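Local coordinates for protein serpin B3 (Homo sapiens, PDB 4ZK3) that probably inhibits proteases as a serpin and, as Pso p27, forms compact particles that aggregate and are linked to psoriasis, at residues Glu6-Phe11 with Ser30-Thr35; Glu142-Ile147 with Ile163-Ile168; Glu157-Leu162 with Ala344-Val349; Glu290-Leu295 with Leu329-Val334. All coordinates share one frame; numbering follows the deposited sequence.

Contact 1 (Glu6-Phe11 with Ser30-Thr35)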
loop_
_atom_site.group_PDB
_atom_site.type_symbol
_atom_site.label_atom_id
_atom_site.label_comp_id
_atom_site.label_asym_id
_atom_site.label_seq_id
_atom_site.Cartn_x
_atom_site.Cartn_y
_atom_site.Cartn_z
ATOM N N GLU A 6 10.744 9.253 3.255
ATOM C CA GLU A 6 11.696 8.224 3.539
ATOM C C GLU A 6 11.249 7.212 4.607
ATOM O O GLU A 6 11.440 6.005 4.439
ATOM C CB GLU A 6 13.045 8.878 3.896
ATOM C CG GLU A 6 13.699 9.525 2.654
ATOM C CD GLU A 6 14.525 10.794 2.906
ATOM O OE1 GLU A 6 15.347 10.799 3.864
ATOM O OE2 GLU A 6 14.362 11.767 2.116
ATOM N N ALA A 7 10.675 7.703 5.711
ATOM C CA ALA A 7 10.182 6.841 6.761
ATOM C C ALA A 7 9.186 5.816 6.154
ATOM O O ALA A 7 9.360 4.629 6.328
ATOM C CB ALA A 7 9.526 7.667 7.854
ATOM N N ASN A 8 8.190 6.321 5.412
ATOM C CA ASN A 8 7.136 5.485 4.805
ATOM C C ASN A 8 7.709 4.403 3.869
ATOM O O ASN A 8 7.272 3.235 3.904
ATOM C CB ASN A 8 6.116 6.403 4.106
ATOM C CG ASN A 8 5.458 7.457 5.085
ATOM O OD1 ASN A 8 5.374 7.249 6.318
ATOM N ND2 ASN A 8 4.983 8.569 4.524
ATOM N N THR A 9 8.692 4.798 3.054
ATOM C CA THR A 9 9.403 3.874 2.173
ATOM C C THR A 9 10.205 2.819 2.934
ATOM O O THR A 9 10.259 1.652 2.529
ATOM C CB THR A 9 10.284 4.644 1.175
ATOM O OG1 THR A 9 9.453 5.473 0.354
ATOM C CG2 THR A 9 11.021 3.670 0.240
ATOM N N LYS A 10 10.790 3.184 4.063
ATOM C CA LYS A 10 11.502 2.176 4.885
ATOM C C LYS A 10 10.586 1.140 5.487
ATOM O O LYS A 10 10.857 -0.075 5.452
ATOM C CB LYS A 10 12.285 2.876 6.004
ATOM C CG LYS A 10 13.427 3.778 5.498
ATOM C CD LYS A 10 14.075 4.544 6.647
ATOM C CE LYS A 10 15.212 5.420 6.176
ATOM N NZ LYS A 10 16.361 4.582 5.712
ATOM N N PHE A 11 9.480 1.613 6.034
ATOM C CA PHE A 11 8.423 0.733 6.533
ATOM C C PHE A 11 7.920 -0.180 5.439
ATOM O O PHE A 11 7.764 -1.396 5.668
ATOM C CB PHE A 11 7.284 1.594 7.121
ATOM C CG PHE A 11 6.128 0.820 7.621
ATOM C CD1 PHE A 11 6.280 -0.173 8.539
ATOM C CD2 PHE A 11 4.812 1.148 7.197
ATOM C CE1 PHE A 11 5.187 -0.873 9.045
ATOM C CE2 PHE A 11 3.726 0.439 7.667
ATOM C CZ PHE A 11 3.902 -0.584 8.600
ATOM N N SER A 30 -0.574 -1.548 -0.132
ATOM C CA SER A 30 -0.408 -0.098 0.026
ATOM C C SER A 30 0.236 0.208 1.350
ATOM O O SER A 30 -0.442 0.275 2.385
ATOM C CB SER A 30 -1.731 0.650 -0.055
ATOM O OG SER A 30 -1.462 2.032 0.254
ATOM N N PRO A 31 1.531 0.515 1.313
ATOM C CA PRO A 31 2.184 0.879 2.561
ATOM C C PRO A 31 1.601 2.135 3.191
ATOM O O PRO A 31 1.519 2.257 4.412
ATOM C CB PRO A 31 3.636 1.155 2.139
ATOM C CG PRO A 31 3.607 1.352 0.641
ATOM C CD PRO A 31 2.430 0.549 0.145
ATOM N N ILE A 32 1.146 3.069 2.374
ATOM C CA ILE A 32 0.595 4.346 2.892
ATOM C C ILE A 32 -0.697 4.121 3.634
ATOM O O ILE A 32 -0.980 4.764 4.678
ATOM C CB ILE A 32 0.365 5.332 1.738
ATOM C CG1 ILE A 32 1.647 6.067 1.444
ATOM C CG2 ILE A 32 -0.626 6.407 2.136
ATOM C CD1 ILE A 32 2.106 6.952 2.613
ATOM N N SER A 33 -1.497 3.195 3.118
ATOM C CA SER A 33 -2.762 2.815 3.807
ATOM C C SER A 33 -2.477 2.266 5.175
ATOM O O SER A 33 -3.145 2.600 6.193
ATOM C CB SER A 33 -3.516 1.811 2.938
ATOM O OG SER A 33 -4.587 1.247 3.664
ATOM N N ILE A 34 -1.428 1.472 5.259
ATOM C CA ILE A 34 -1.083 0.865 6.540
ATOM C C ILE A 34 -0.490 1.902 7.486
ATOM O O ILE A 34 -0.854 1.970 8.665
ATOM C CB ILE A 34 -0.129 -0.278 6.339
ATOM C CG1 ILE A 34 -0.776 -1.293 5.425
ATOM C CG2 ILE A 34 0.177 -0.880 7.673
ATOM C CD1 ILE A 34 0.141 -2.362 4.910
ATOM N N THR A 35 0.391 2.731 6.972
ATOM C CA THR A 35 0.911 3.847 7.766
ATOM C C THR A 35 -0.197 4.698 8.317
ATOM O O THR A 35 -0.216 5.047 9.497
ATOM C CB THR A 35 1.876 4.691 6.954
ATOM O OG1 THR A 35 3.014 3.897 6.639
ATOM C CG2 THR A 35 2.317 5.865 7.775
HETATM O O HOH W 1 4.304 4.011 3.890
HETATM O O HOH W 2 5.632 4.813 7.813
#
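Asn8 and Ile32 mark where helix 4-19 passes nearest to the first turns of helix 31-42, their CA atoms 6.9 Å apart. The two short helical segments run nearly crosswise, at 105° between their directions, and their axes come within 9.7 Å. Ser30 caps the second helix through its OG, which accepts from Ser33 N. Across the interface Phe11 does most of the apolar work. With its CG anti to the backbone N (chi1 178°), the ring reaches toward the other helix, and Ile34 CG2 meets its edge, in plane, 3.8 Å from CE2. Thr35 OG1 lies obliquely to the same ring, 3.3 Å from CD2. Asn8 sends its amide toward the methyls: ND2 sits 3.8 Å from Ile32 CD1, and OD1 is beside Thr35 CG2. Two waters complete the join. One donates to Asn8 O and to Thr35 OG1, while the other donates to Asn8 OD1 (2.9 Å from the water) and accepts from Thr35 OG1. Phe59, Phe85 and Leu88 also touch Asn8 or Thr35. No direct hydrogen bond joins 6-11 to 30-35; instead Asn8 O, Asn8 OD1 and Thr35 OG1 are joined through the two buried waters, with the threonine hydroxyl receiving one bond and giving the other.

Contact 2 (Glu142-Ile147 with Ile163-Ile168)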
loop_
_atom_site.group_PDB
_atom_site.type_symbol
_atom_site.label_atom_id
_atom_site.label_comp_id
_atom_site.label_asym_id
_atom_site.label_seq_id
_atom_site.Cartn_x
_atom_site.Cartn_y
_atom_site.Cartn_z
ATOM N N GLU A 142 -23.418 -7.930 11.529
ATOM C CA GLU A 142 -24.045 -6.999 10.632
ATOM C C GLU A 142 -23.175 -5.702 10.635
ATOM O O GLU A 142 -23.095 -4.977 9.651
ATOM C CB GLU A 142 -25.507 -6.805 11.071
ATOM C CG GLU A 142 -25.906 -7.467 12.455
ATOM C CD GLU A 142 -25.684 -9.032 12.666
ATOM O OE1 GLU A 142 -25.078 -9.504 13.708
ATOM O OE2 GLU A 142 -26.142 -9.827 11.784
ATOM N N SER A 143 -22.516 -5.434 11.751
ATOM C CA SER A 143 -21.587 -4.328 11.852
ATOM C C SER A 143 -20.377 -4.576 10.918
ATOM O O SER A 143 -20.028 -3.699 10.144
ATOM C CB SER A 143 -21.144 -4.165 13.322
ATOM O OG SER A 143 -22.196 -3.603 14.088
ATOM N N ARG A 144 -19.796 -5.768 10.996
ATOM C CA ARG A 144 -18.724 -6.236 10.058
ATOM C C ARG A 144 -19.109 -5.938 8.609
ATOM O O ARG A 144 -18.356 -5.280 7.850
ATOM C CB ARG A 144 -18.388 -7.711 10.281
ATOM C CG ARG A 144 -17.229 -8.265 9.451
ATOM C CD ARG A 144 -17.017 -9.745 9.724
ATOM N NE ARG A 144 -18.035 -10.554 9.051
ATOM C CZ ARG A 144 -18.002 -10.919 7.778
ATOM N NH1 ARG A 144 -16.979 -10.608 6.983
ATOM N NH2 ARG A 144 -19.013 -11.597 7.290
ATOM N N LYS A 145 -20.319 -6.329 8.224
ATOM C CA LYS A 145 -20.741 -6.149 6.842
ATOM C C LYS A 145 -20.937 -4.723 6.483
ATOM O O LYS A 145 -20.658 -4.315 5.377
ATOM C CB LYS A 145 -22.009 -6.958 6.517
ATOM C CG LYS A 145 -21.767 -8.448 6.659
ATOM C CD LYS A 145 -22.990 -9.230 6.256
ATOM C CE LYS A 145 -22.803 -10.694 6.571
ATOM N NZ LYS A 145 -23.544 -11.540 5.596
ATOM N N LYS A 146 -21.429 -3.926 7.396
ATOM C CA LYS A 146 -21.489 -2.482 7.128
ATOM C C LYS A 146 -20.096 -1.842 6.888
ATOM O O LYS A 146 -19.962 -0.986 6.034
ATOM C CB LYS A 146 -22.138 -1.773 8.298
ATOM C CG LYS A 146 -22.438 -0.306 8.090
ATOM C CD LYS A 146 -23.415 0.226 9.153
ATOM C CE LYS A 146 -24.172 -0.916 9.875
ATOM N NZ LYS A 146 -25.299 -0.443 10.724
ATOM N N ILE A 147 -19.078 -2.276 7.625
ATOM C CA ILE A 147 -17.714 -1.662 7.462
ATOM C C ILE A 147 -17.166 -2.083 6.071
ATOM O O ILE A 147 -16.692 -1.240 5.303
ATOM C CB ILE A 147 -16.796 -2.131 8.583
ATOM C CG1 ILE A 147 -17.277 -1.492 9.918
ATOM C CG2 ILE A 147 -15.334 -1.770 8.354
ATOM C CD1 ILE A 147 -16.777 -2.238 11.149
ATOM N N ILE A 163 -12.732 -7.357 6.128
ATOM C CA ILE A 163 -12.673 -7.965 7.437
ATOM C C ILE A 163 -13.498 -9.292 7.391
ATOM O O ILE A 163 -14.728 -9.248 7.368
ATOM C CB ILE A 163 -13.239 -7.068 8.532
ATOM C CG1 ILE A 163 -12.543 -5.672 8.593
ATOM C CG2 ILE A 163 -13.044 -7.748 9.877
ATOM C CD1 ILE A 163 -13.307 -4.718 9.474
ATOM N N PRO A 164 -12.809 -10.439 7.332
ATOM C CA PRO A 164 -13.520 -11.711 7.298
ATOM C C PRO A 164 -14.118 -12.079 8.666
ATOM O O PRO A 164 -13.831 -11.425 9.679
ATOM C CB PRO A 164 -12.432 -12.711 6.864
ATOM C CG PRO A 164 -11.414 -11.878 6.137
ATOM C CD PRO A 164 -11.380 -10.643 7.015
ATOM N N GLU A 165 -14.965 -13.104 8.682
ATOM C CA GLU A 165 -15.659 -13.500 9.904
ATOM C C GLU A 165 -14.562 -13.931 10.809
ATOM O O GLU A 165 -13.511 -14.347 10.345
ATOM C CB GLU A 165 -16.564 -14.696 9.632
ATOM C CG GLU A 165 -17.494 -14.497 8.448
ATOM C CD GLU A 165 -18.311 -15.726 8.176
ATOM O OE1 GLU A 165 -18.128 -16.319 7.079
ATOM O OE2 GLU A 165 -19.102 -16.083 9.101
ATOM N N GLY A 166 -14.777 -13.837 12.099
ATOM C CA GLY A 166 -13.760 -14.219 13.036
ATOM C C GLY A 166 -13.125 -13.008 13.659
ATOM O O GLY A 166 -12.618 -13.079 14.754
ATOM N N ASN A 167 -13.173 -11.860 13.003
ATOM C CA ASN A 167 -12.358 -10.720 13.517
ATOM C C ASN A 167 -13.141 -9.709 14.343
ATOM O O ASN A 167 -12.531 -8.976 15.087
ATOM C CB ASN A 167 -11.623 -10.026 12.346
ATOM C CG ASN A 167 -10.618 -10.947 11.657
ATOM O OD1 ASN A 167 -10.910 -11.514 10.605
ATOM N ND2 ASN A 167 -9.443 -11.087 12.219
ATOM N N ILE A 168 -14.457 -9.616 14.138
ATOM C CA ILE A 168 -15.363 -8.739 14.876
ATOM C C ILE A 168 -16.292 -9.606 15.783
ATOM O O ILE A 168 -16.801 -10.630 15.343
ATOM C CB ILE A 168 -16.278 -7.900 13.949
ATOM C CG1 ILE A 168 -15.487 -7.002 12.998
ATOM C CG2 ILE A 168 -17.214 -7.055 14.766
ATOM C CD1 ILE A 168 -14.323 -6.360 13.700
#
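Arg144 on helix 140-153 reaches back to the loop at Ile163-Glu165, making a helix-to-loop contact near the surface, where the connection from this helix returns toward strand 174-185. In serpin terms the helix is helix F, lying across the large central sheet. The polar link is one side chain to one carbonyl: Arg144 NH1 donates to Ile163 O at 2.7 Å, with an N-H...O angle of 159° and the oxygen almost exactly in the guanidinium plane. The arginine starts out extended and bends at chi3 (76°), which swings the guanidinium over to the carbonyl and against Glu165. Glu165 CG covers one guanidinium face, 3.5 Å from NH2. The carboxylate itself stays farther off, and NH2 instead forms a salt bridge with Glu141. Nearer the sheet, Ile147 CG2 packs on Ile163 CD1 at 3.7 Å, and Ile168 CG1 lies 4.0 Å from Arg144 CB; all three isoleucines also rest on Val175 of the sheet. Gly166 takes the third position of a type II turn from Pro164 to Asn167. With one edge bonded to the carbonyl and NH2 paired with Glu141, the guanidinium is fixed in rotation, and its positive charge would probably polarise the Ile163 carbonyl.

Contact 3 (Glu157-Leu162 with Ala344-Val349)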
loop_
_atom_site.group_PDB
_atom_site.type_symbol
_atom_site.label_atom_id
_atom_site.label_comp_id
_atom_site.label_asym_id
_atom_site.label_seq_id
_atom_site.Cartn_x
_atom_site.Cartn_y
_atom_site.Cartn_z
ATOM N N GLU A 157 -15.692 -0.660 -5.492
ATOM C CA GLU A 157 -15.929 -2.062 -5.180
ATOM C C GLU A 157 -14.842 -3.069 -5.390
ATOM O O GLU A 157 -15.175 -4.272 -5.424
ATOM C CB GLU A 157 -17.206 -2.581 -5.884
ATOM C CG GLU A 157 -18.464 -1.984 -5.320
ATOM C CD GLU A 157 -19.059 -0.941 -6.234
ATOM O OE1 GLU A 157 -20.172 -1.228 -6.771
ATOM O OE2 GLU A 157 -18.418 0.119 -6.445
ATOM N N LYS A 158 -13.570 -2.634 -5.493
ATOM C CA LYS A 158 -12.459 -3.593 -5.708
ATOM C C LYS A 158 -11.987 -4.315 -4.468
ATOM O O LYS A 158 -11.323 -5.354 -4.577
ATOM C CB LYS A 158 -11.210 -2.871 -6.286
ATOM C CG LYS A 158 -11.419 -2.287 -7.678
ATOM C CD LYS A 158 -12.104 -3.249 -8.653
ATOM C CE LYS A 158 -12.476 -2.531 -9.926
ATOM N NZ LYS A 158 -13.190 -3.443 -10.812
ATOM N N ILE A 159 -12.177 -3.709 -3.281
ATOM C CA ILE A 159 -11.804 -4.379 -2.041
ATOM C C ILE A 159 -13.096 -4.836 -1.374
ATOM O O ILE A 159 -13.828 -4.009 -0.804
ATOM C CB ILE A 159 -11.020 -3.462 -1.083
ATOM C CG1 ILE A 159 -9.825 -2.896 -1.848
ATOM C CG2 ILE A 159 -10.621 -4.254 0.149
ATOM C CD1 ILE A 159 -8.832 -3.973 -2.288
ATOM N N LYS A 160 -13.379 -6.119 -1.502
ATOM C CA LYS A 160 -14.545 -6.728 -0.874
ATOM C C LYS A 160 -14.169 -7.516 0.317
ATOM O O LYS A 160 -13.112 -8.089 0.362
ATOM C CB LYS A 160 -15.204 -7.655 -1.884
ATOM C CG LYS A 160 -15.722 -6.981 -3.152
ATOM C CD LYS A 160 -16.671 -7.993 -3.883
ATOM C CE LYS A 160 -17.449 -7.366 -4.968
ATOM N NZ LYS A 160 -16.507 -6.687 -5.882
ATOM N N ASN A 161 -15.052 -7.553 1.319
ATOM C CA ASN A 161 -14.882 -8.445 2.458
ATOM C C ASN A 161 -13.541 -8.174 3.217
ATOM O O ASN A 161 -12.832 -9.084 3.660
ATOM C CB ASN A 161 -15.091 -9.917 2.050
ATOM C CG ASN A 161 -15.352 -10.839 3.253
ATOM O OD1 ASN A 161 -14.605 -11.773 3.522
ATOM N ND2 ASN A 161 -16.435 -10.588 3.960
ATOM N N LEU A 162 -13.201 -6.907 3.378
ATOM C CA LEU A 162 -11.917 -6.557 3.981
ATOM C C LEU A 162 -11.687 -7.313 5.285
ATOM O O LEU A 162 -10.622 -7.837 5.494
ATOM C CB LEU A 162 -11.843 -5.030 4.225
ATOM C CG LEU A 162 -10.581 -4.599 5.020
ATOM C CD1 LEU A 162 -9.272 -4.905 4.267
ATOM C CD2 LEU A 162 -10.719 -3.134 5.404
ATOM N N ALA A 344 -6.270 -0.284 -5.607
ATOM C CA ALA A 344 -7.017 -0.045 -4.378
ATOM C C ALA A 344 -6.513 -0.817 -3.249
ATOM O O ALA A 344 -5.989 -1.899 -3.424
ATOM C CB ALA A 344 -8.499 -0.378 -4.571
ATOM N N ALA A 345 -6.691 -0.304 -2.029
ATOM C CA ALA A 345 -6.308 -1.091 -0.833
ATOM C C ALA A 345 -7.032 -0.576 0.345
ATOM O O ALA A 345 -7.598 0.553 0.322
ATOM C CB ALA A 345 -4.808 -1.069 -0.603
ATOM N N ALA A 346 -7.051 -1.387 1.388
ATOM C CA ALA A 346 -7.603 -0.902 2.597
ATOM C C ALA A 346 -6.993 -1.632 3.769
ATOM O O ALA A 346 -6.554 -2.783 3.629
ATOM C CB ALA A 346 -9.135 -1.013 2.595
ATOM N N THR A 347 -6.977 -0.963 4.922
ATOM C CA THR A 347 -6.470 -1.501 6.162
ATOM C C THR A 347 -7.479 -1.299 7.270
ATOM O O THR A 347 -8.024 -0.213 7.431
ATOM C CB THR A 347 -5.148 -0.774 6.531
ATOM O OG1 THR A 347 -4.233 -0.789 5.414
ATOM C CG2 THR A 347 -4.534 -1.365 7.756
ATOM N N ALA A 348 -7.718 -2.363 8.040
ATOM C CA ALA A 348 -8.600 -2.326 9.202
ATOM C C ALA A 348 -7.819 -2.669 10.462
ATOM O O ALA A 348 -7.079 -3.636 10.486
ATOM C CB ALA A 348 -9.758 -3.329 9.017
ATOM N N VAL A 349 -8.012 -1.889 11.507
ATOM C CA VAL A 349 -7.457 -2.156 12.815
ATOM C C VAL A 349 -8.648 -2.319 13.774
ATOM O O VAL A 349 -9.519 -1.405 13.860
ATOM C CB VAL A 349 -6.619 -0.949 13.271
ATOM C CG1 VAL A 349 -6.173 -1.077 14.764
ATOM C CG2 VAL A 349 -5.430 -0.734 12.289
#
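Ile159 and Leu162 press onto the row of small residues Ala344, Ala346 and Ala348, which project from the same side of strand 340-351. This is the tight part of the contact; the side chains meeting there are all apolar, and two of their methyls also rest on backbone carbonyl oxygens. Ile159 sets CG1 3.9 Å from Ala344 CB, while its CD1 bends over the strand backbone to lie 3.7 Å from Ala344 O; its other branch, CG2, looks toward Ala346 CB. Leu162 takes over one step along the strand. Its CG is anti to the backbone N (chi1 173°), which drives both methyls down at the sheet: CD2 settles between Ala346 and Ala348, 3.9 and 3.7 Å from their CB atoms, and CD1 rests on Ala346 O at 3.5 Å. Ala346 therefore touches both loop side chains.

The outer side is looser and polar. Lys158 gives only its CB to Ala344 CB, at 4.1 Å, and then turns its chain off the strand. Lys160 points outward and folds back on its own loop, where NZ donates to Glu157 O at 2.8 Å.

In the serpin fold the cleaved reactive loop inserts as an extra strand of the central sheet, and strand 340-351, lying antiparallel between strands 174-185 and 325-336, is consistent with that state. The loop after helix 140-153 packs over it. No hydrogen bond crosses from loop to strand: the strand spends its backbone groups on its two neighbours, and methyl-sized side chains let the isoleucine and leucine sit close above it, so the contact rests on shape and apolar burial.

Contact 4 (Glu290-Leu295 with Leu329-Val334)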
loop_
_atom_site.group_PDB
_atom_site.type_symbol
_atom_site.label_atom_id
_atom_site.label_comp_id
_atom_site.label_asym_id
_atom_site.label_seq_id
_atom_site.Cartn_x
_atom_site.Cartn_y
_atom_site.Cartn_z
ATOM N N GLU A 290 -4.488 -9.610 -6.611
ATOM C CA GLU A 290 -5.331 -9.423 -5.482
ATOM C C GLU A 290 -4.742 -10.160 -4.312
ATOM O O GLU A 290 -4.543 -11.354 -4.381
ATOM C CB GLU A 290 -6.706 -9.948 -5.835
ATOM C CG GLU A 290 -7.265 -9.327 -7.090
ATOM C CD GLU A 290 -8.742 -9.666 -7.300
ATOM O OE1 GLU A 290 -9.072 -10.225 -8.358
ATOM O OE2 GLU A 290 -9.579 -9.302 -6.424
ATOM N N GLU A 291 -4.371 -9.471 -3.253
ATOM C CA GLU A 291 -3.820 -10.179 -2.111
ATOM C C GLU A 291 -4.355 -9.664 -0.781
ATOM O O GLU A 291 -4.728 -8.469 -0.656
ATOM C CB GLU A 291 -2.300 -10.066 -2.097
ATOM C CG GLU A 291 -1.568 -10.536 -3.355
ATOM C CD GLU A 291 -1.600 -12.038 -3.616
ATOM O OE1 GLU A 291 -1.714 -12.867 -2.672
ATOM O OE2 GLU A 291 -1.495 -12.357 -4.792
ATOM N N SER A 292 -4.341 -10.543 0.208
ATOM C CA SER A 292 -4.721 -10.244 1.586
ATOM C C SER A 292 -3.602 -10.480 2.586
ATOM O O SER A 292 -2.859 -11.397 2.439
ATOM C CB SER A 292 -5.886 -11.133 1.998
ATOM O OG SER A 292 -6.993 -10.887 1.160
ATOM N N TYR A 293 -3.553 -9.702 3.667
ATOM C CA TYR A 293 -2.541 -9.872 4.695
ATOM C C TYR A 293 -3.180 -9.768 6.031
ATOM O O TYR A 293 -3.924 -8.806 6.293
ATOM C CB TYR A 293 -1.368 -8.856 4.575
ATOM C CG TYR A 293 -0.761 -8.883 3.186
ATOM C CD1 TYR A 293 -1.337 -8.160 2.130
ATOM C CD2 TYR A 293 0.312 -9.694 2.906
ATOM C CE1 TYR A 293 -0.803 -8.247 0.867
ATOM C CE2 TYR A 293 0.831 -9.793 1.653
ATOM C CZ TYR A 293 0.276 -9.051 0.645
ATOM O OH TYR A 293 0.772 -9.205 -0.609
ATOM N N ASP A 294 -2.906 -10.772 6.881
ATOM C CA ASP A 294 -3.156 -10.652 8.320
ATOM C C ASP A 294 -1.909 -10.104 8.906
ATOM O O ASP A 294 -0.895 -10.803 8.931
ATOM C CB ASP A 294 -3.431 -12.008 8.967
ATOM C CG ASP A 294 -3.852 -11.875 10.406
ATOM O OD1 ASP A 294 -3.274 -11.036 11.146
ATOM O OD2 ASP A 294 -4.779 -12.618 10.785
ATOM N N LEU A 295 -1.960 -8.877 9.391
ATOM C CA LEU A 295 -0.725 -8.184 9.795
ATOM C C LEU A 295 -0.315 -8.281 11.258
ATOM O O LEU A 295 0.735 -7.785 11.627
ATOM C CB LEU A 295 -0.787 -6.699 9.395
ATOM C CG LEU A 295 -0.863 -6.377 7.900
ATOM C CD1 LEU A 295 -1.027 -4.872 7.707
ATOM C CD2 LEU A 295 0.366 -6.875 7.176
ATOM N N LEU A 329 -5.713 -5.996 9.542
ATOM C CA LEU A 329 -5.949 -6.643 8.266
ATOM C C LEU A 329 -5.726 -5.665 7.086
ATOM O O LEU A 329 -6.021 -4.467 7.190
ATOM C CB LEU A 329 -7.369 -7.138 8.198
ATOM C CG LEU A 329 -7.802 -8.122 9.274
ATOM C CD1 LEU A 329 -9.170 -8.547 8.875
ATOM C CD2 LEU A 329 -6.890 -9.325 9.326
ATOM N N HIS A 330 -5.213 -6.199 5.996
ATOM C CA HIS A 330 -4.950 -5.436 4.765
ATOM C C HIS A 330 -5.321 -6.263 3.574
ATOM O O HIS A 330 -5.015 -7.474 3.520
ATOM C CB HIS A 330 -3.479 -5.078 4.689
ATOM C CG HIS A 330 -3.119 -4.129 3.587
ATOM N ND1 HIS A 330 -3.440 -2.781 3.612
ATOM C CD2 HIS A 330 -2.424 -4.320 2.445
ATOM C CE1 HIS A 330 -2.973 -2.191 2.518
ATOM N NE2 HIS A 330 -2.390 -3.107 1.784
ATOM N N LYS A 331 -5.906 -5.598 2.589
ATOM C CA LYS A 331 -6.248 -6.204 1.337
ATOM C C LYS A 331 -6.028 -5.207 0.179
ATOM O O LYS A 331 -6.328 -4.031 0.266
ATOM C CB LYS A 331 -7.711 -6.673 1.423
ATOM C CG LYS A 331 -8.066 -7.691 0.374
ATOM C CD LYS A 331 -9.456 -8.270 0.584
ATOM C CE LYS A 331 -9.799 -9.208 -0.557
ATOM N NZ LYS A 331 -11.076 -9.911 -0.248
ATOM N N ALA A 332 -5.564 -5.699 -0.948
ATOM C CA ALA A 332 -5.123 -4.824 -2.031
ATOM C C ALA A 332 -5.376 -5.465 -3.388
ATOM O O ALA A 332 -5.374 -6.701 -3.516
ATOM C CB ALA A 332 -3.642 -4.444 -1.874
ATOM N N PHE A 333 -5.595 -4.607 -4.378
ATOM C CA PHE A 333 -5.969 -4.977 -5.758
ATOM C C PHE A 333 -5.246 -4.070 -6.742
ATOM O O PHE A 333 -5.178 -2.842 -6.532
ATOM C CB PHE A 333 -7.484 -4.709 -5.901
ATOM C CG PHE A 333 -8.012 -4.779 -7.330
ATOM C CD1 PHE A 333 -7.951 -3.669 -8.186
ATOM C CD2 PHE A 333 -8.628 -5.938 -7.788
ATOM C CE1 PHE A 333 -8.425 -3.741 -9.520
ATOM C CE2 PHE A 333 -9.173 -6.002 -9.106
ATOM C CZ PHE A 333 -9.065 -4.896 -9.961
ATOM N N VAL A 334 -4.713 -4.623 -7.826
ATOM C CA VAL A 334 -4.277 -3.795 -8.936
ATOM C C VAL A 334 -4.633 -4.516 -10.225
ATOM O O VAL A 334 -4.531 -5.757 -10.305
ATOM C CB VAL A 334 -2.721 -3.507 -8.878
ATOM C CG1 VAL A 334 -1.908 -4.784 -8.867
ATOM C CG2 VAL A 334 -2.261 -2.528 -9.942
#
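Glu291 and Ala332 exchange two backbone hydrogen bonds, Glu291 N to Ala332 O at 3.0 Å and Ala332 N to Glu291 O at 2.9 Å. Tyr293 and His330 repeat the exchange two residues on, with Tyr293 N to His330 O the shortest of the four at 2.7 Å. These hydrogen-bonded pairs alternate with the non-hydrogen-bonded ones, Glu290 with Phe333, Ser292 with Lys331 and Asp294 with Leu329, where CA-H...O contacts such as Lys331 CA to Glu291 O (3.4 Å) fill the gaps.

This antiparallel ladder, 170° between strand directions, joins the end of strand 276-294 to strand 325-336 in the serpin central sheet, beside the inserted strand 340-351. On the face shared by Tyr293 and His330 the two side chains lie side by side, pointing the same way; His330, its CG anti to the backbone N (chi1 -171°), presents its edge to the tyrosine, CD2 to CD1 at 4.0 Å. Just past the strand, Leu295 CD1 comes to 3.9 Å from His330 CB. The imidazole accepts from Ser30 N at NE2 and bonds Thr347 OG1 at ND1, so ND1 probably carries the proton.

The opposite face holds Glu290, whose CG is 3.7 Å from Phe333 CD2 and whose OE2 lies at the ring edge. On that face too, Ser292 OG lies 3.5 Å from Lys331 CG, alongside that extended chain. Lys331 NZ itself goes to Lys160 O.

In the fold
Contacts 3 and 4, centres about 7 Å apart, share the central sheet: strand 340-351 lies next to strand 325-336, and Lys331 NZ reaches Lys160 O at 2.8 Å across the face that the loop covers. Contact 1 meets them on the other face. There Thr347 OG1 is 2.7 Å from Ser33 OG and 2.8 Å from His330 ND1, tying helix 31-42 to both strands in the region known in serpins as the shutter. Contact 2 lies on the loop side, its centre about 12 Å from that of contact 3, where Ile163 CG1 packs on Ala348 CB at 3.7 Å. Contacts 1 and 2 do not touch; their centres are about 25 Å apart, with the sheet between them.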